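Local coordinates for cellulosomal-scaffolding protein A (Clostridium thermocellum, PDB 4B9F) that carries a family 3a carbohydrate-binding module of the cellulosome scaffold, which probably attaches the complex to crystalline cellulose, at residues 17-22 against 110-115; 38-43 against 89-94; 42-47 against 123-128; 48-53 against 114-119. All coordinates share one frame; numbering follows the deposited sequence. Where two conformers were deposited one is given.

Interaction 1 (17-22 against 110-115); sequences SINPQF and QGRFAK
One face of the F113 ring is taken by I18, whose CB lies 3.8 Å from the ring centroid and 22° off the ring normal, a CH-pi contact displaced toward the rim at CZ. CG2 and CD1 of I18 straddle the same end of the ring, CG2 being 3.6 Å from F113 CE2. The ring can lie beneath I18 because F113 CG sits between its backbone N and carbonyl carbon (chi1 66°), which folds it back toward 17-22 although CB sets out away from that segment. P20 CD comes to the ring obliquely, and F78 and Y43 meet the ring from the second sheet. Q21 OE1 rests against the methylenes of Q110, 3.1 Å from CG, while Q110 OE1 is bonded to Q108.

P20 to F22 begin a strand antiparallel to 110-115 in one sheet of the beta sandwich. Just before it, I18 and F113 form a single hydrogen-bonded bridge, with I18 N to F113 O at 3.0 Å and F113 N to I18 O at 2.9 Å; further along, G111 N donates to P20 O. Q21 NE2 bonds to N19 O almost straight (N-H...O 176°), arriving above the carbonyl plane, and gives a second bond to a water that donates to G111 O. A second water bridges S17 OG and R112 NH1, while R112 NE makes a salt bridge with D56.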
# COMPACT_ATOMS: atom_id res chain seq x y z
N SER A 17 -4.11 -14.62 1.98
CA SER A 17 -3.50 -13.53 1.24
C SER A 17 -4.19 -12.24 1.62
O SER A 17 -5.41 -12.19 1.80
CB SER A 17 -3.63 -13.76 -0.26
OG SER A 17 -3.08 -15.02 -0.62
N ILE A 18 -3.39 -11.19 1.75
CA ILE A 18 -3.89 -9.84 1.99
C ILE A 18 -3.60 -9.01 0.74
O ILE A 18 -2.53 -9.10 0.15
CB ILE A 18 -3.27 -9.24 3.27
CG1 ILE A 18 -3.78 -10.04 4.48
CG2 ILE A 18 -3.66 -7.77 3.43
CD1 ILE A 18 -3.12 -9.72 5.80
N ASN A 19 -4.58 -8.21 0.32
CA ASN A 19 -4.54 -7.54 -0.98
C ASN A 19 -4.83 -6.06 -0.87
O ASN A 19 -5.92 -5.60 -1.21
CB ASN A 19 -5.53 -8.20 -1.94
CG ASN A 19 -5.19 -9.64 -2.22
OD1 ASN A 19 -5.45 -10.53 -1.40
ND2 ASN A 19 -4.60 -9.90 -3.37
N PRO A 20 -3.85 -5.29 -0.39
CA PRO A 20 -4.03 -3.84 -0.25
C PRO A 20 -4.03 -3.17 -1.63
O PRO A 20 -3.12 -3.39 -2.42
CB PRO A 20 -2.81 -3.41 0.58
CG PRO A 20 -1.80 -4.47 0.34
CD PRO A 20 -2.52 -5.75 0.04
N GLN A 21 -5.05 -2.36 -1.89
CA GLN A 21 -5.13 -1.59 -3.14
C GLN A 21 -4.95 -0.11 -2.81
O GLN A 21 -5.73 0.44 -2.04
CB GLN A 21 -6.49 -1.78 -3.82
CG GLN A 21 -7.01 -3.20 -3.81
CD GLN A 21 -6.30 -4.10 -4.79
OE1 GLN A 21 -6.28 -3.83 -6.00
NE2 GLN A 21 -5.72 -5.18 -4.29
N PHE A 22 -3.92 0.52 -3.38
CA PHE A 22 -3.65 1.93 -3.15
C PHE A 22 -3.82 2.73 -4.42
O PHE A 22 -3.46 2.27 -5.51
CB PHE A 22 -2.20 2.15 -2.69
CG PHE A 22 -1.93 1.85 -1.24
CD1 PHE A 22 -1.54 0.59 -0.84
CD2 PHE A 22 -1.99 2.87 -0.29
CE1 PHE A 22 -1.25 0.32 0.50
CE2 PHE A 22 -1.70 2.61 1.03
CZ PHE A 22 -1.33 1.34 1.43
N GLN A 110 -1.92 -2.52 -7.01
CA GLN A 110 -2.72 -3.65 -6.57
C GLN A 110 -1.76 -4.65 -5.93
O GLN A 110 -1.10 -5.44 -6.62
CB GLN A 110 -3.50 -4.22 -7.76
CG GLN A 110 -4.36 -3.09 -8.35
CD GLN A 110 -5.21 -3.45 -9.55
OE1 GLN A 110 -5.63 -2.56 -10.26
NE2 GLN A 110 -5.48 -4.74 -9.76
N GLY A 111 -1.62 -4.55 -4.61
CA GLY A 111 -0.63 -5.31 -3.88
C GLY A 111 -1.16 -6.62 -3.36
O GLY A 111 -2.36 -6.82 -3.24
N ARG A 112 -0.25 -7.53 -3.02
CA ARG A 112 -0.64 -8.83 -2.51
C ARG A 112 0.49 -9.37 -1.66
O ARG A 112 1.66 -9.27 -2.03
CB ARG A 112 -0.92 -9.78 -3.67
CG ARG A 112 -1.41 -11.15 -3.25
CD ARG A 112 -2.01 -11.89 -4.44
NE ARG A 112 -1.05 -11.99 -5.53
CZ ARG A 112 -0.11 -12.94 -5.61
NH1 ARG A 112 -0.04 -13.88 -4.68
NH2 ARG A 112 0.74 -12.95 -6.63
N PHE A 113 0.15 -9.97 -0.52
CA PHE A 113 1.18 -10.63 0.27
C PHE A 113 0.66 -11.86 0.99
O PHE A 113 -0.55 -12.00 1.23
CB PHE A 113 1.95 -9.67 1.19
CG PHE A 113 1.14 -9.05 2.30
CD1 PHE A 113 1.05 -9.69 3.53
CD2 PHE A 113 0.56 -7.80 2.15
CE1 PHE A 113 0.37 -9.09 4.60
CE2 PHE A 113 -0.12 -7.21 3.21
CZ PHE A 113 -0.22 -7.86 4.43
N ALA A 114 1.58 -12.76 1.32
CA ALA A 114 1.24 -14.01 1.97
C ALA A 114 2.40 -14.49 2.80
O ALA A 114 3.55 -14.08 2.59
CB ALA A 114 0.92 -15.06 0.92
N LYS A 115 2.10 -15.37 3.74
CA LYS A 115 3.14 -16.07 4.48
C LYS A 115 3.73 -17.15 3.58
O LYS A 115 3.04 -17.70 2.72
CB LYS A 115 2.56 -16.70 5.74
CG LYS A 115 2.10 -15.66 6.74
CD LYS A 115 1.32 -16.30 7.86
CE LYS A 115 0.96 -15.27 8.90
NZ LYS A 115 0.19 -15.83 10.04
O HOH W 1 -2.08 -14.93 -3.01
O HOH W 2 -4.15 -7.43 -5.34

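Interaction 2 (38-43 against 89-94); sequences TLRYYY and DTYLEI
R40 crosses over one face of the Y91 ring. Its CB is 3.9 Å from Y91 CD1, CG moves over the CD1-CE1 side, and CD sits above the face, 3.6 Å from the ring centroid and 20° off the normal, a CH-pi contact. NE then passes CE1 and CZ, and the guanidinium carbon CZ ends 3.4 Å from Y91 OH, which lies over the centre of the guanidinium face. The extended chain from CG to NE carries the guanidinium to the hydroxyl end of the ring, where the two planes are 12° apart. A water in the guanidinium plane accepts from R40 NE, donates to E93 OE2 and bonds to T38 OG1, linking three side chains; R40 also makes a cation-pi contact with Y144. Beside Y91, the Y42 ring lies obliquely, centroids 5.6 Å apart.

The backbones pair in antiparallel register: L39 with I94, Y41 with L92 and Y43 with T90 are hydrogen-bonded pairs. At the end, D89 and T90 both face Y43 in a classic beta bulge, Y43 O accepting from D89 N at 2.9 Å and T90 N at 3.1 Å. On the side opposite R40, T90 CB lies over one face of the Y43 ring in a CH-pi contact, 4.2 Å from the centroid, and Y43 OH bonds to Q51.

Strand 37-43 runs between strands 88-96 and 142-145, with 74-85 flanking 88-96; L39, L92 and I94 face strand 20-26 of the other sheet.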
# COMPACT_ATOMS: atom_id res chain seq x y z
N THR A 38 6.95 6.22 0.05
CA THR A 38 6.63 4.93 0.66
C THR A 38 5.21 4.96 1.21
O THR A 38 4.70 6.02 1.60
CB THR A 38 7.62 4.54 1.77
OG1 THR A 38 7.67 5.59 2.74
CG2 THR A 38 9.01 4.29 1.20
N LEU A 39 4.57 3.79 1.23
CA LEU A 39 3.21 3.62 1.71
C LEU A 39 3.21 2.53 2.76
O LEU A 39 3.93 1.53 2.62
CB LEU A 39 2.30 3.19 0.55
CG LEU A 39 2.34 4.08 -0.69
CD1 LEU A 39 1.55 3.45 -1.85
CD2 LEU A 39 1.81 5.46 -0.40
N ARG A 40 2.42 2.69 3.82
CA ARG A 40 2.38 1.69 4.87
C ARG A 40 0.98 1.14 5.08
O ARG A 40 0.00 1.89 5.15
CB ARG A 40 2.89 2.26 6.20
CG ARG A 40 4.31 2.74 6.16
CD ARG A 40 4.80 3.20 7.52
NE ARG A 40 6.13 3.77 7.37
CZ ARG A 40 6.81 4.37 8.34
NH1 ARG A 40 6.29 4.45 9.57
NH2 ARG A 40 8.01 4.87 8.09
N TYR A 41 0.92 -0.19 5.16
CA TYR A 41 -0.29 -0.93 5.49
C TYR A 41 -0.05 -1.69 6.79
O TYR A 41 0.78 -2.61 6.83
CB TYR A 41 -0.65 -1.89 4.34
CG TYR A 41 -1.90 -2.69 4.64
CD1 TYR A 41 -3.16 -2.16 4.36
CD2 TYR A 41 -1.84 -3.95 5.23
CE1 TYR A 41 -4.32 -2.86 4.66
CE2 TYR A 41 -3.00 -4.66 5.53
CZ TYR A 41 -4.23 -4.10 5.23
OH TYR A 41 -5.39 -4.76 5.52
N TYR A 42 -0.76 -1.31 7.85
CA TYR A 42 -0.52 -1.85 9.18
C TYR A 42 -1.47 -2.99 9.51
O TYR A 42 -2.67 -2.91 9.25
CB TYR A 42 -0.72 -0.75 10.23
CG TYR A 42 0.06 0.51 10.01
CD1 TYR A 42 1.36 0.64 10.50
CD2 TYR A 42 -0.53 1.62 9.39
CE1 TYR A 42 2.06 1.83 10.35
CE2 TYR A 42 0.18 2.81 9.22
CZ TYR A 42 1.47 2.90 9.71
OH TYR A 42 2.15 4.09 9.57
N TYR A 43 -0.94 -4.03 10.14
CA TYR A 43 -1.74 -5.20 10.45
C TYR A 43 -1.10 -6.02 11.55
O TYR A 43 -0.01 -5.70 12.02
CB TYR A 43 -1.93 -6.04 9.18
CG TYR A 43 -0.66 -6.66 8.63
CD1 TYR A 43 0.27 -5.90 7.92
CD2 TYR A 43 -0.38 -8.01 8.83
CE1 TYR A 43 1.44 -6.47 7.42
CE2 TYR A 43 0.79 -8.59 8.35
CZ TYR A 43 1.69 -7.81 7.64
OH TYR A 43 2.85 -8.37 7.14
N ASP A 89 1.04 -4.90 14.57
CA ASP A 89 2.38 -5.29 15.01
C ASP A 89 3.40 -5.29 13.88
O ASP A 89 4.59 -5.47 14.11
CB ASP A 89 2.41 -6.64 15.76
CG ASP A 89 1.82 -7.80 14.96
OD1 ASP A 89 2.01 -7.90 13.73
OD2 ASP A 89 1.18 -8.65 15.60
N THR A 90 2.92 -5.06 12.66
CA THR A 90 3.73 -5.11 11.46
C THR A 90 3.17 -4.11 10.47
O THR A 90 1.97 -3.82 10.50
CB THR A 90 3.63 -6.53 10.81
OG1 THR A 90 3.93 -7.53 11.80
CG2 THR A 90 4.59 -6.69 9.63
N TYR A 91 4.01 -3.57 9.60
CA TYR A 91 3.47 -3.00 8.37
C TYR A 91 4.17 -3.50 7.14
O TYR A 91 5.37 -3.80 7.15
CB TYR A 91 3.43 -1.46 8.40
CG TYR A 91 4.74 -0.74 8.59
CD1 TYR A 91 5.52 -0.34 7.50
CD2 TYR A 91 5.17 -0.38 9.86
CE1 TYR A 91 6.71 0.37 7.69
CE2 TYR A 91 6.36 0.32 10.05
CZ TYR A 91 7.12 0.70 8.97
OH TYR A 91 8.28 1.40 9.16
N LEU A 92 3.39 -3.62 6.07
CA LEU A 92 3.96 -3.71 4.75
C LEU A 92 4.33 -2.30 4.32
O LEU A 92 3.51 -1.37 4.42
CB LEU A 92 2.93 -4.29 3.78
CG LEU A 92 3.23 -4.11 2.29
CD1 LEU A 92 4.35 -5.05 1.85
CD2 LEU A 92 1.98 -4.35 1.45
N GLU A 93 5.57 -2.13 3.88
CA GLU A 93 6.00 -0.88 3.29
C GLU A 93 6.15 -1.07 1.81
O GLU A 93 6.95 -1.92 1.37
CB GLU A 93 7.32 -0.43 3.88
CG GLU A 93 7.74 0.94 3.36
CD GLU A 93 9.22 1.21 3.51
OE1 GLU A 93 10.02 0.57 2.79
OE2 GLU A 93 9.57 2.06 4.35
N ILE A 94 5.37 -0.32 1.04
CA ILE A 94 5.47 -0.33 -0.41
C ILE A 94 6.37 0.82 -0.83
O ILE A 94 6.23 1.94 -0.34
CB ILE A 94 4.07 -0.22 -1.07
CG1 ILE A 94 3.24 -1.48 -0.77
CG2 ILE A 94 4.21 -0.02 -2.58
CD1 ILE A 94 1.80 -1.42 -1.25
O HOH W 3 7.88 4.23 5.15

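Interaction 3 (42-47 against 123-128); sequences YYTVDG and QSNDYS. With CA (calcium ion), chain C.
T44 grips the calcium ion twice, through its carbonyl O and its OG1, each at 2.5 Å, while OG1 also donates to N125 O at 2.8 Å from well above the carbonyl plane. The torsion that allows this chelation, chi1 47°, holds OG1 between the backbone N and the carbonyl carbon. D46 adds both carboxylate oxygens unequally, OD2 at 2.4 Å and OD1 at 2.8 Å from the calcium. From 123-128, N125 OD1 and D126 OD1 bind the ion; T122 O and a water, which donates to D126 OD2, complete the shell.

The ligand residues also bond to one another. T44 N points at D126 OD1 almost straight (172°), though it meets the oxygen from above the carboxylate plane. N125 ND2 donates to D46 OD1 on its syn side; amide and carboxylate slide past each other with their planes not far from parallel, and both groups bind the metal through oxygen.

The site lies where strand 37-43 leaves its sheet, and the type I turn from Q123 to D126 brings N125 and D126 to it; the ion thus ties two loops at one end of the beta sandwich.

Away from the metal, Y42 N donates to S128 OG at 2.8 Å and S128 N returns a bond to Y42 O; S128 OG is bonded to Q140 as well. The edge of Y127 is directed at the face of Y42 in an offset edge-to-face pair, centroids 5.7 Å apart and planes at 79°.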
# COMPACT_ATOMS: atom_id res chain seq x y z
N TYR A 42 -0.76 -1.31 7.85
CA TYR A 42 -0.52 -1.85 9.18
C TYR A 42 -1.47 -2.99 9.51
O TYR A 42 -2.67 -2.91 9.25
CB TYR A 42 -0.72 -0.75 10.23
CG TYR A 42 0.06 0.51 10.01
CD1 TYR A 42 1.36 0.64 10.50
CD2 TYR A 42 -0.53 1.62 9.39
CE1 TYR A 42 2.06 1.83 10.35
CE2 TYR A 42 0.18 2.81 9.22
CZ TYR A 42 1.47 2.90 9.71
OH TYR A 42 2.15 4.09 9.57
N TYR A 43 -0.94 -4.03 10.14
CA TYR A 43 -1.74 -5.20 10.45
C TYR A 43 -1.10 -6.02 11.55
O TYR A 43 -0.01 -5.70 12.02
CB TYR A 43 -1.93 -6.04 9.18
CG TYR A 43 -0.66 -6.66 8.63
CD1 TYR A 43 0.27 -5.90 7.92
CD2 TYR A 43 -0.38 -8.01 8.83
CE1 TYR A 43 1.44 -6.47 7.42
CE2 TYR A 43 0.79 -8.59 8.35
CZ TYR A 43 1.69 -7.81 7.64
OH TYR A 43 2.85 -8.37 7.14
N THR A 44 -1.80 -7.07 11.98
CA THR A 44 -1.24 -8.03 12.91
C THR A 44 -0.97 -9.33 12.17
O THR A 44 -1.85 -9.86 11.49
CB THR A 44 -2.19 -8.31 14.09
OG1 THR A 44 -3.51 -8.55 13.58
CG2 THR A 44 -2.23 -7.13 15.04
N VAL A 45 0.25 -9.83 12.29
CA VAL A 45 0.69 -10.97 11.49
C VAL A 45 -0.00 -12.30 11.85
O VAL A 45 -0.08 -13.19 11.01
CB VAL A 45 2.24 -11.09 11.53
CG1 VAL A 45 2.72 -11.46 12.93
CG2 VAL A 45 2.76 -12.07 10.48
N ASP A 46 -0.50 -12.41 13.08
CA ASP A 46 -1.21 -13.61 13.56
C ASP A 46 -0.34 -14.87 13.46
O ASP A 46 -0.73 -15.85 12.82
CB ASP A 46 -2.53 -13.83 12.80
CG ASP A 46 -3.35 -12.56 12.66
OD1 ASP A 46 -3.51 -11.81 13.66
OD2 ASP A 46 -3.83 -12.30 11.55
N GLY A 47 0.82 -14.83 14.10
CA GLY A 47 1.78 -15.92 14.03
C GLY A 47 2.89 -15.53 13.09
O GLY A 47 2.72 -15.56 11.87
N GLN A 123 -8.21 -10.77 9.38
CA GLN A 123 -8.20 -9.36 8.99
C GLN A 123 -8.91 -8.43 9.96
O GLN A 123 -8.71 -7.23 9.91
CB GLN A 123 -8.73 -9.18 7.56
CG GLN A 123 -7.98 -10.02 6.54
CD GLN A 123 -8.13 -9.47 5.14
OE1 GLN A 123 -7.35 -8.60 4.71
NE2 GLN A 123 -9.12 -9.96 4.41
N SER A 124 -9.72 -9.00 10.85
CA SER A 124 -10.54 -8.19 11.75
C SER A 124 -9.72 -7.46 12.80
O SER A 124 -10.22 -6.56 13.46
CB SER A 124 -11.59 -9.06 12.45
OG SER A 124 -10.97 -9.97 13.33
N ASN A 125 -8.47 -7.87 12.99
CA ASN A 125 -7.58 -7.23 13.95
C ASN A 125 -6.41 -6.52 13.27
O ASN A 125 -5.31 -6.46 13.81
CB ASN A 125 -7.08 -8.25 15.00
CG ASN A 125 -6.32 -9.41 14.38
OD1 ASN A 125 -6.16 -9.47 13.17
ND2 ASN A 125 -5.84 -10.32 15.22
N ASP A 126 -6.68 -5.98 12.08
CA ASP A 126 -5.68 -5.24 11.29
C ASP A 126 -6.07 -3.78 11.16
O ASP A 126 -7.09 -3.46 10.53
CB ASP A 126 -5.54 -5.84 9.88
CG ASP A 126 -5.02 -7.26 9.88
OD1 ASP A 126 -4.49 -7.69 10.92
OD2 ASP A 126 -5.14 -7.92 8.83
N TYR A 127 -5.25 -2.89 11.71
CA TYR A 127 -5.54 -1.45 11.73
C TYR A 127 -5.91 -0.87 10.36
O TYR A 127 -6.86 -0.10 10.24
CB TYR A 127 -4.33 -0.73 12.30
CG TYR A 127 -4.36 0.79 12.36
CD1 TYR A 127 -5.01 1.45 13.40
CD2 TYR A 127 -3.67 1.56 11.43
CE1 TYR A 127 -4.99 2.83 13.49
CE2 TYR A 127 -3.65 2.96 11.52
CZ TYR A 127 -4.32 3.58 12.55
OH TYR A 127 -4.28 4.95 12.66
N SER A 128 -5.16 -1.24 9.32
CA SER A 128 -5.37 -0.61 8.01
C SER A 128 -6.49 -1.23 7.17
O SER A 128 -6.84 -0.68 6.14
CB SER A 128 -4.08 -0.63 7.19
OG SER A 128 -3.09 0.20 7.78
CA CA C . -4.30 -9.97 11.70
O HOH W 4 -3.78 -10.17 9.27

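Interaction 4 (48-53 against 114-119); sequences QKDQTF and AKNDWS
The charged contact joins K49 to D117: NZ forms a salt bridge with OD2 at 2.7 Å, on the syn side and 19° out of the carboxylate plane. Bends at chi2 and chi4 bring the lysine tip round to D117, and NZ also makes a weak bond to S119 OG. D117 is itself held by an Asx turn, its OD1 accepting from S119 N at 3.1 Å and from S119 OG at 2.8 Å, both from one face of the carboxylate.

Among side-chain hydrogen bonds, T52 OG1 donates to N116 OD1 at 2.7 Å, the two side chains crossing at about a right angle. Two waters add to this, one bridging T52 OG1 and N116 ND2, the other joining K49 NZ, K115 NZ and S119 OG.

Backbone bonds pair T52 with A114 in both directions, and N116 N donates to D50 O at 2.8 Å. Apolar contact is light: the methylenes of K115 run between K49 and Q51, with CG 4.0 Å from Q51 CG.

The type I turn from K115 to W118 ends strand 106-115, beside the start of strand 51-61. K115 NZ reaches V45 O in the neighbouring loop, and Q51 OE1 is bonded to Y121.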
# COMPACT_ATOMS: atom_id res chain seq x y z
N GLN A 48 4.03 -15.14 13.65
CA GLN A 48 5.14 -14.66 12.85
C GLN A 48 5.67 -15.75 11.92
O GLN A 48 5.97 -16.86 12.37
CB GLN A 48 6.26 -14.12 13.74
CG GLN A 48 7.52 -13.72 12.98
CD GLN A 48 7.29 -12.53 12.06
OE1 GLN A 48 6.50 -11.63 12.36
NE2 GLN A 48 8.00 -12.50 10.93
N LYS A 49 5.75 -15.43 10.64
CA LYS A 49 6.30 -16.30 9.61
C LYS A 49 6.95 -15.39 8.57
O LYS A 49 6.58 -14.22 8.46
CB LYS A 49 5.19 -17.09 8.90
CG LYS A 49 4.39 -18.03 9.76
CD LYS A 49 5.15 -19.31 10.04
CE LYS A 49 4.30 -20.28 10.86
NZ LYS A 49 2.96 -20.53 10.26
N ASP A 50 7.88 -15.93 7.79
CA ASP A 50 8.39 -15.20 6.64
C ASP A 50 7.24 -14.87 5.71
O ASP A 50 6.34 -15.68 5.52
CB ASP A 50 9.43 -16.02 5.87
CG ASP A 50 10.71 -16.27 6.67
OD1 ASP A 50 10.91 -15.62 7.72
OD2 ASP A 50 11.51 -17.12 6.23
N GLN A 51 7.29 -13.68 5.13
CA GLN A 51 6.25 -13.20 4.23
C GLN A 51 6.86 -12.69 2.95
O GLN A 51 8.03 -12.32 2.92
CB GLN A 51 5.43 -12.09 4.90
CG GLN A 51 4.62 -12.57 6.09
CD GLN A 51 4.11 -11.44 6.94
OE1 GLN A 51 2.93 -11.07 6.85
NE2 GLN A 51 4.98 -10.88 7.77
N THR A 52 6.06 -12.66 1.88
CA THR A 52 6.51 -12.13 0.59
C THR A 52 5.41 -11.26 -0.00
O THR A 52 4.22 -11.55 0.14
CB THR A 52 6.84 -13.27 -0.40
OG1 THR A 52 7.73 -14.20 0.23
CG2 THR A 52 7.51 -12.74 -1.66
N PHE A 53 5.84 -10.18 -0.65
CA PHE A 53 4.96 -9.24 -1.35
C PHE A 53 5.15 -9.33 -2.86
O PHE A 53 6.28 -9.41 -3.35
CB PHE A 53 5.28 -7.80 -0.91
CG PHE A 53 4.63 -6.74 -1.78
CD1 PHE A 53 3.36 -6.27 -1.49
CD2 PHE A 53 5.29 -6.22 -2.89
CE1 PHE A 53 2.76 -5.31 -2.29
CE2 PHE A 53 4.70 -5.26 -3.70
CZ PHE A 53 3.42 -4.80 -3.39
N ALA A 114 1.58 -12.76 1.32
CA ALA A 114 1.24 -14.01 1.97
C ALA A 114 2.40 -14.49 2.80
O ALA A 114 3.55 -14.08 2.59
CB ALA A 114 0.92 -15.06 0.92
N LYS A 115 2.10 -15.37 3.74
CA LYS A 115 3.14 -16.07 4.48
C LYS A 115 3.73 -17.15 3.58
O LYS A 115 3.04 -17.70 2.72
CB LYS A 115 2.56 -16.70 5.74
CG LYS A 115 2.10 -15.66 6.74
CD LYS A 115 1.32 -16.30 7.86
CE LYS A 115 0.96 -15.27 8.90
NZ LYS A 115 0.19 -15.83 10.04
N ASN A 116 5.01 -17.45 3.76
CA ASN A 116 5.66 -18.37 2.84
C ASN A 116 5.12 -19.80 2.94
O ASN A 116 5.28 -20.59 2.02
CB ASN A 116 7.18 -18.30 2.98
CG ASN A 116 7.76 -16.96 2.49
OD1 ASN A 116 7.01 -16.07 2.06
ND2 ASN A 116 9.08 -16.81 2.56
N ASP A 117 4.45 -20.11 4.05
CA ASP A 117 3.81 -21.41 4.22
C ASP A 117 2.31 -21.37 3.90
O ASP A 117 1.60 -22.36 4.08
CB ASP A 117 4.07 -21.98 5.62
CG ASP A 117 3.33 -21.23 6.72
OD1 ASP A 117 2.83 -20.12 6.45
OD2 ASP A 117 3.27 -21.75 7.85
N TRP A 118 1.84 -20.21 3.44
CA TRP A 118 0.45 -20.04 3.01
C TRP A 118 -0.57 -20.26 4.14
O TRP A 118 -1.74 -20.57 3.89
CB TRP A 118 0.14 -20.86 1.74
CG TRP A 118 0.91 -20.29 0.59
CD1 TRP A 118 2.16 -20.67 0.18
CD2 TRP A 118 0.53 -19.18 -0.22
NE1 TRP A 118 2.57 -19.87 -0.86
CE2 TRP A 118 1.59 -18.94 -1.13
CE3 TRP A 118 -0.60 -18.36 -0.28
CZ2 TRP A 118 1.54 -17.93 -2.08
CZ3 TRP A 118 -0.64 -17.35 -1.23
CH2 TRP A 118 0.42 -17.15 -2.12
N SER A 119 -0.12 -20.05 5.38
CA SER A 119 -1.01 -20.14 6.54
C SER A 119 -1.88 -18.88 6.67
O SER A 119 -1.68 -17.88 5.99
CB SER A 119 -0.22 -20.42 7.82
OG SER A 119 0.72 -19.41 8.11
O HOH W 5 0.87 -18.34 10.83
O HOH W 6 6.01 -18.71 6.22
O HOH W 7 10.26 -14.04 1.48

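In the fold
Interactions 1 and 4 both use strand 106-115, sharing A114 and K115, and belong to one sheet; interaction 2 lies in the other sheet and shares Y42 and Y43 with interaction 3. The two sheets meet where F113 of interaction 1 packs on Y43 and L92 of interaction 2. Interaction 1 is the most buried; interaction 2 has one face in the core and a polar, aromatic face outside. Interactions 3 and 4, farther from the centre, rely on metal coordination and on salt-bridge, water and turn bonds. Chemistry thus shifts from apolar packing between the sheets to ionic and water-mediated contacts at the sandwich end, and Y43 belongs to both settings.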